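Local structure of haloperoxidase (Corallina officinalis, 1QHB) at residues H402-P407 with F553-E558; T388-A393 with H485-G490. The protein catalyses the vanadium-dependent bromination of organic substrates with hydrogen peroxide and bromide, working as a dodecamer of identical subunits that each bind calcium. All coordinates share one frame; numbering follows the deposited sequence.

Contact 1 of 2, residues H402-P407 with F553-E558; sequences HRRLRP and FSDQFE. With PO4 (phosphate ion), chain G.
Arg404 brings a single guanidinium nitrogen, NH1, up to two neighbouring residues at the start of helix 553-574, the hydroxyl of Ser554 and the carboxylate of Asp555. The arginine chain is stretched out from CG to NE, with CG anti to the backbone N (chi1 -175°), and this carries its head straight across from the loop to the helix. Ser554 OG accepts from Arg404 NH1 at 2.8 Å, close to the guanidinium plane and with an N-H...O angle of 162°. The salt bridge to Asp555 is less well directed: NH1 of Arg404 stands 2.9 Å from OD1 of Asp555, but the hydrogen bond within it is weak, and carboxylate and guanidinium planes are nearly perpendicular, 87° apart. Glu158 of helix 153-167 forms a salt bridge with Arg404 NH2 through OE1 and a hydrogen bond with Ser554 OG through OE2.

Two residues along the loop, at the N-cap position of helix 407-422, Arg406 turns to the anion pocket. Its chain bends at the second torsion, and the guanidinium meets phosphate O1 edge-on, NH1 at 2.8 Å and NH2 of the same arginine at 3.1 Å. The phosphate, probably from the crystallisation liquor, lies in the vanadate site. Asp555 joins the Arg404-Glu158-Ser554 cluster to that site: OD1 meets Arg404, while OD2 is held by Ser480 OG and by ND1 of His551, whose NE2 meets the phosphate. The buried Arg404-Asp555 pair is thus second-shell to the anion, consistent with a part in positioning the His551 ring.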
# COMPACT_ATOMS: atom_id res chain seq x y z
N HIS A 402 10.87 -36.62 12.69
CA HIS A 402 11.14 -38.04 12.69
C HIS A 402 11.18 -38.76 14.01
O HIS A 402 10.85 -39.93 13.97
CB HIS A 402 12.50 -38.31 12.01
CG HIS A 402 12.64 -37.57 10.71
ND1 HIS A 402 12.16 -38.14 9.56
CD2 HIS A 402 13.16 -36.35 10.38
CE1 HIS A 402 12.38 -37.31 8.54
NE2 HIS A 402 12.98 -36.24 9.01
N ARG A 403 11.62 -38.18 15.12
CA ARG A 403 11.71 -38.86 16.39
C ARG A 403 12.28 -40.28 16.24
O ARG A 403 11.69 -41.20 16.80
CB ARG A 403 10.31 -38.87 17.05
CG ARG A 403 9.94 -37.45 17.58
CD ARG A 403 8.51 -37.39 18.05
NE ARG A 403 7.43 -37.69 17.07
CZ ARG A 403 6.77 -36.78 16.37
NH1 ARG A 403 7.05 -35.48 16.44
NH2 ARG A 403 5.76 -37.07 15.56
N ARG A 404 13.44 -40.45 15.61
CA ARG A 404 14.10 -41.74 15.45
C ARG A 404 14.76 -42.22 16.74
O ARG A 404 15.39 -41.42 17.49
CB ARG A 404 15.11 -41.72 14.32
CG ARG A 404 15.73 -43.11 14.05
CD ARG A 404 16.84 -43.00 13.02
NE ARG A 404 17.22 -44.33 12.50
CZ ARG A 404 18.16 -44.48 11.57
NH1 ARG A 404 18.82 -43.45 11.01
NH2 ARG A 404 18.47 -45.68 11.16
N LEU A 405 14.57 -43.53 17.02
CA LEU A 405 15.14 -44.07 18.24
C LEU A 405 16.68 -44.12 18.11
O LEU A 405 17.22 -44.38 17.03
CB LEU A 405 14.61 -45.46 18.63
CG LEU A 405 15.22 -46.69 17.95
CD1 LEU A 405 14.43 -47.88 18.48
CD2 LEU A 405 15.13 -46.60 16.43
N ARG A 406 17.32 -43.91 19.24
CA ARG A 406 18.80 -43.95 19.21
C ARG A 406 19.23 -45.41 19.07
O ARG A 406 18.48 -46.34 19.37
CB ARG A 406 19.34 -43.31 20.48
CG ARG A 406 19.13 -41.78 20.55
CD ARG A 406 20.32 -41.08 19.89
NE ARG A 406 20.20 -39.63 20.13
CZ ARG A 406 21.18 -38.76 19.98
NH1 ARG A 406 22.39 -39.13 19.60
NH2 ARG A 406 20.98 -37.48 20.22
N PRO A 407 20.44 -45.65 18.59
CA PRO A 407 21.02 -46.98 18.43
C PRO A 407 20.96 -47.85 19.66
O PRO A 407 20.71 -49.06 19.59
CB PRO A 407 22.48 -46.71 18.02
CG PRO A 407 22.41 -45.35 17.37
CD PRO A 407 21.39 -44.57 18.16
N PHE A 553 25.00 -44.37 10.73
CA PHE A 553 25.56 -43.67 9.54
C PHE A 553 24.63 -42.64 8.90
O PHE A 553 25.04 -41.52 8.58
CB PHE A 553 25.93 -44.75 8.51
CG PHE A 553 26.68 -44.09 7.34
CD1 PHE A 553 28.02 -43.82 7.44
CD2 PHE A 553 26.00 -43.74 6.17
CE1 PHE A 553 28.71 -43.23 6.39
CE2 PHE A 553 26.69 -43.16 5.17
CZ PHE A 553 28.04 -42.89 5.24
N SER A 554 23.37 -42.96 8.61
CA SER A 554 22.41 -42.14 7.90
C SER A 554 22.07 -40.85 8.65
O SER A 554 21.87 -39.79 8.02
CB SER A 554 21.10 -42.91 7.62
OG SER A 554 20.62 -43.45 8.87
N ASP A 555 22.10 -40.83 9.97
CA ASP A 555 21.91 -39.66 10.76
C ASP A 555 23.00 -38.63 10.43
O ASP A 555 22.76 -37.41 10.37
CB ASP A 555 22.14 -39.95 12.27
CG ASP A 555 21.12 -40.87 12.92
OD1 ASP A 555 20.00 -41.13 12.38
OD2 ASP A 555 21.46 -41.25 14.09
N GLN A 556 24.24 -39.11 10.36
CA GLN A 556 25.40 -38.26 10.12
C GLN A 556 25.43 -37.68 8.71
O GLN A 556 25.51 -36.46 8.48
CB GLN A 556 26.71 -39.03 10.43
CG GLN A 556 26.76 -39.60 11.83
CD GLN A 556 26.12 -38.77 12.91
OE1 GLN A 556 24.92 -38.65 13.04
NE2 GLN A 556 26.85 -38.10 13.78
N PHE A 557 25.39 -38.59 7.74
CA PHE A 557 25.46 -38.12 6.34
C PHE A 557 24.32 -37.14 6.02
O PHE A 557 24.53 -36.06 5.49
CB PHE A 557 25.53 -39.26 5.36
CG PHE A 557 25.60 -38.81 3.91
CD1 PHE A 557 26.77 -38.30 3.41
CD2 PHE A 557 24.50 -38.92 3.09
CE1 PHE A 557 26.85 -37.90 2.09
CE2 PHE A 557 24.58 -38.51 1.77
CZ PHE A 557 25.76 -37.98 1.25
N GLU A 558 23.08 -37.47 6.38
CA GLU A 558 21.99 -36.53 6.08
C GLU A 558 22.12 -35.20 6.80
O GLU A 558 21.69 -34.18 6.23
CB GLU A 558 20.63 -37.18 6.35
CG GLU A 558 20.39 -38.40 5.45
CD GLU A 558 20.38 -38.06 3.96
OE1 GLU A 558 20.32 -36.89 3.55
OE2 GLU A 558 20.43 -38.98 3.13
P PO4 G . 24.11 -35.43 18.91
O1 PO4 G . 23.95 -36.75 19.58
O2 PO4 G . 25.32 -35.40 18.03
O3 PO4 G . 24.20 -34.38 19.93
O4 PO4 G . 22.88 -35.24 18.05

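Contact 2 of 2, residues T388-A393 with H485-G490; sequences TRALKA and HAVVAG. With PO4 (phosphate ion), chain G.
Val487 and Val488 of helix 484-499 pack against Ala390 and Leu391 of helix 376-402, in the helical core of this vanadium haloperoxidase, a family related to the PAP2 phosphatases. The two short segments run roughly antiparallel, at 137° between their directions, with axes 8.7 Å apart at closest approach. First along the second segment, His485 turns from the neighbouring helix to the anion: its backbone N and ring ND1 both donate to O2 of the bound phosphate, ND1 at 2.9 Å and the backbone N at 3.3 Å. CG of His485 sits beside its own backbone N (chi1 -86°), which lets ring and amide converge on that one oxygen, and the phosphorus lies near the ring plane, off its edge. On the far side of the ring, NE2 of His485 is hydrogen-bonded to Asp333. His485 is probably an active-site residue, as in related haloperoxidases.

Ala486 faces helices 530-548 and 553-574. Val487 then points into the interface, its CA 6.1 Å from the CA of Ala390, and sets both methyls against the carbonyl oxygen of Ala390, CG1 and CG2 each 3.7 Å from that O. CG2 also reaches CB of Ala390, while CG1 approaches CD2 of Leu391. No hydrogen bond joins the segments; the interface is van der Waals contact, methyl on methyl and methyl on the Ala390 carbonyl. The close CA approach goes with the small side chain at Ala390.

Val488 follows at the flank of the interface and uses one branch, CG2, placed beside its own backbone N. That methyl lies 3.9 Å from CG of Leu391 and 4.0 Å from CD2 of the same leucine.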
# COMPACT_ATOMS: atom_id res chain seq x y z
N THR A 388 24.33 -22.20 15.77
CA THR A 388 22.99 -22.23 16.39
C THR A 388 21.90 -22.18 15.35
O THR A 388 20.86 -22.82 15.51
CB THR A 388 22.85 -21.09 17.40
OG1 THR A 388 23.35 -19.88 16.78
CG2 THR A 388 23.64 -21.41 18.65
N ARG A 389 22.21 -21.67 14.13
CA ARG A 389 21.20 -21.66 13.08
C ARG A 389 21.01 -23.10 12.60
O ARG A 389 19.87 -23.51 12.37
CB ARG A 389 21.60 -20.74 11.94
CG ARG A 389 21.35 -19.29 12.24
CD ARG A 389 22.52 -18.58 12.90
NE ARG A 389 22.09 -17.25 13.37
CZ ARG A 389 22.78 -16.53 14.25
NH1 ARG A 389 23.91 -16.96 14.81
NH2 ARG A 389 22.29 -15.33 14.58
N ALA A 390 22.11 -23.81 12.43
CA ALA A 390 22.02 -25.22 12.01
C ALA A 390 21.35 -26.11 13.05
O ALA A 390 20.60 -27.01 12.72
CB ALA A 390 23.44 -25.72 11.72
N LEU A 391 21.60 -25.82 14.35
CA LEU A 391 21.02 -26.64 15.41
C LEU A 391 19.50 -26.47 15.44
O LEU A 391 18.78 -27.46 15.66
CB LEU A 391 21.59 -26.35 16.81
CG LEU A 391 23.03 -26.80 17.05
CD1 LEU A 391 23.57 -26.13 18.32
CD2 LEU A 391 22.99 -28.32 17.18
N LYS A 392 19.01 -25.27 15.19
CA LYS A 392 17.58 -25.04 15.18
C LYS A 392 16.94 -25.89 14.10
O LYS A 392 15.95 -26.56 14.40
CB LYS A 392 17.18 -23.57 14.99
CG LYS A 392 17.38 -22.69 16.24
CD LYS A 392 17.27 -21.22 15.86
CE LYS A 392 17.88 -20.32 16.93
NZ LYS A 392 17.45 -18.91 16.63
N ALA A 393 17.56 -25.98 12.93
CA ALA A 393 17.03 -26.83 11.87
C ALA A 393 17.05 -28.30 12.26
O ALA A 393 16.06 -29.01 12.03
CB ALA A 393 17.82 -26.65 10.57
N HIS A 485 26.01 -32.74 16.26
CA HIS A 485 27.44 -32.66 15.88
C HIS A 485 27.61 -32.59 14.37
O HIS A 485 28.34 -31.79 13.80
CB HIS A 485 28.10 -34.00 16.37
CG HIS A 485 28.54 -33.85 17.79
ND1 HIS A 485 27.77 -34.06 18.91
CD2 HIS A 485 29.76 -33.49 18.27
CE1 HIS A 485 28.48 -33.81 20.00
NE2 HIS A 485 29.70 -33.49 19.64
N ALA A 486 26.92 -33.49 13.66
CA ALA A 486 27.02 -33.53 12.20
C ALA A 486 26.38 -32.32 11.53
O ALA A 486 26.97 -31.84 10.55
CB ALA A 486 26.48 -34.83 11.67
N VAL A 487 25.29 -31.75 12.11
CA VAL A 487 24.74 -30.59 11.40
C VAL A 487 25.69 -29.42 11.49
O VAL A 487 25.85 -28.57 10.62
CB VAL A 487 23.30 -30.24 11.84
CG1 VAL A 487 23.28 -29.45 13.16
CG2 VAL A 487 22.69 -29.33 10.77
N VAL A 488 26.33 -29.26 12.65
CA VAL A 488 27.26 -28.19 12.91
C VAL A 488 28.53 -28.39 12.09
O VAL A 488 29.08 -27.43 11.56
CB VAL A 488 27.58 -28.05 14.40
CG1 VAL A 488 28.76 -27.13 14.67
CG2 VAL A 488 26.33 -27.53 15.14
N ALA A 489 28.97 -29.66 12.00
CA ALA A 489 30.17 -29.96 11.21
C ALA A 489 29.91 -29.45 9.78
O ALA A 489 30.73 -28.73 9.22
CB ALA A 489 30.48 -31.47 11.20
N GLY A 490 28.78 -29.84 9.23
CA GLY A 490 28.45 -29.48 7.88
C GLY A 490 28.44 -28.00 7.62
O GLY A 490 28.92 -27.56 6.58
P PO4 G . 24.11 -35.43 18.91
O1 PO4 G . 23.95 -36.75 19.58
O2 PO4 G . 25.32 -35.40 18.03
O3 PO4 G . 24.20 -34.38 19.93
O4 PO4 G . 22.88 -35.24 18.05

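In the fold
From the N terminus, the chain reaches helix 376-402 after a long N-terminal part; the middle of this helix supplies 388-393, and its end runs directly into the loop 402-407. After three further helices, helix 484-499 returns to 388-393, closing contact 2 over 91 intervening residues. Helix 553-574 follows later and closes contact 1 against the loop over 145. The order of segments alternates, so the two loops cross rather than nest. The contact centres lie 14 Å apart, and the later partners also touch, Gln556 O to Ala486 CB at 3.7 Å. Contact 1 and contact 2 thus tie three helices and a loop around one anion pocket, where Lys398 and Arg545 also bind the phosphate.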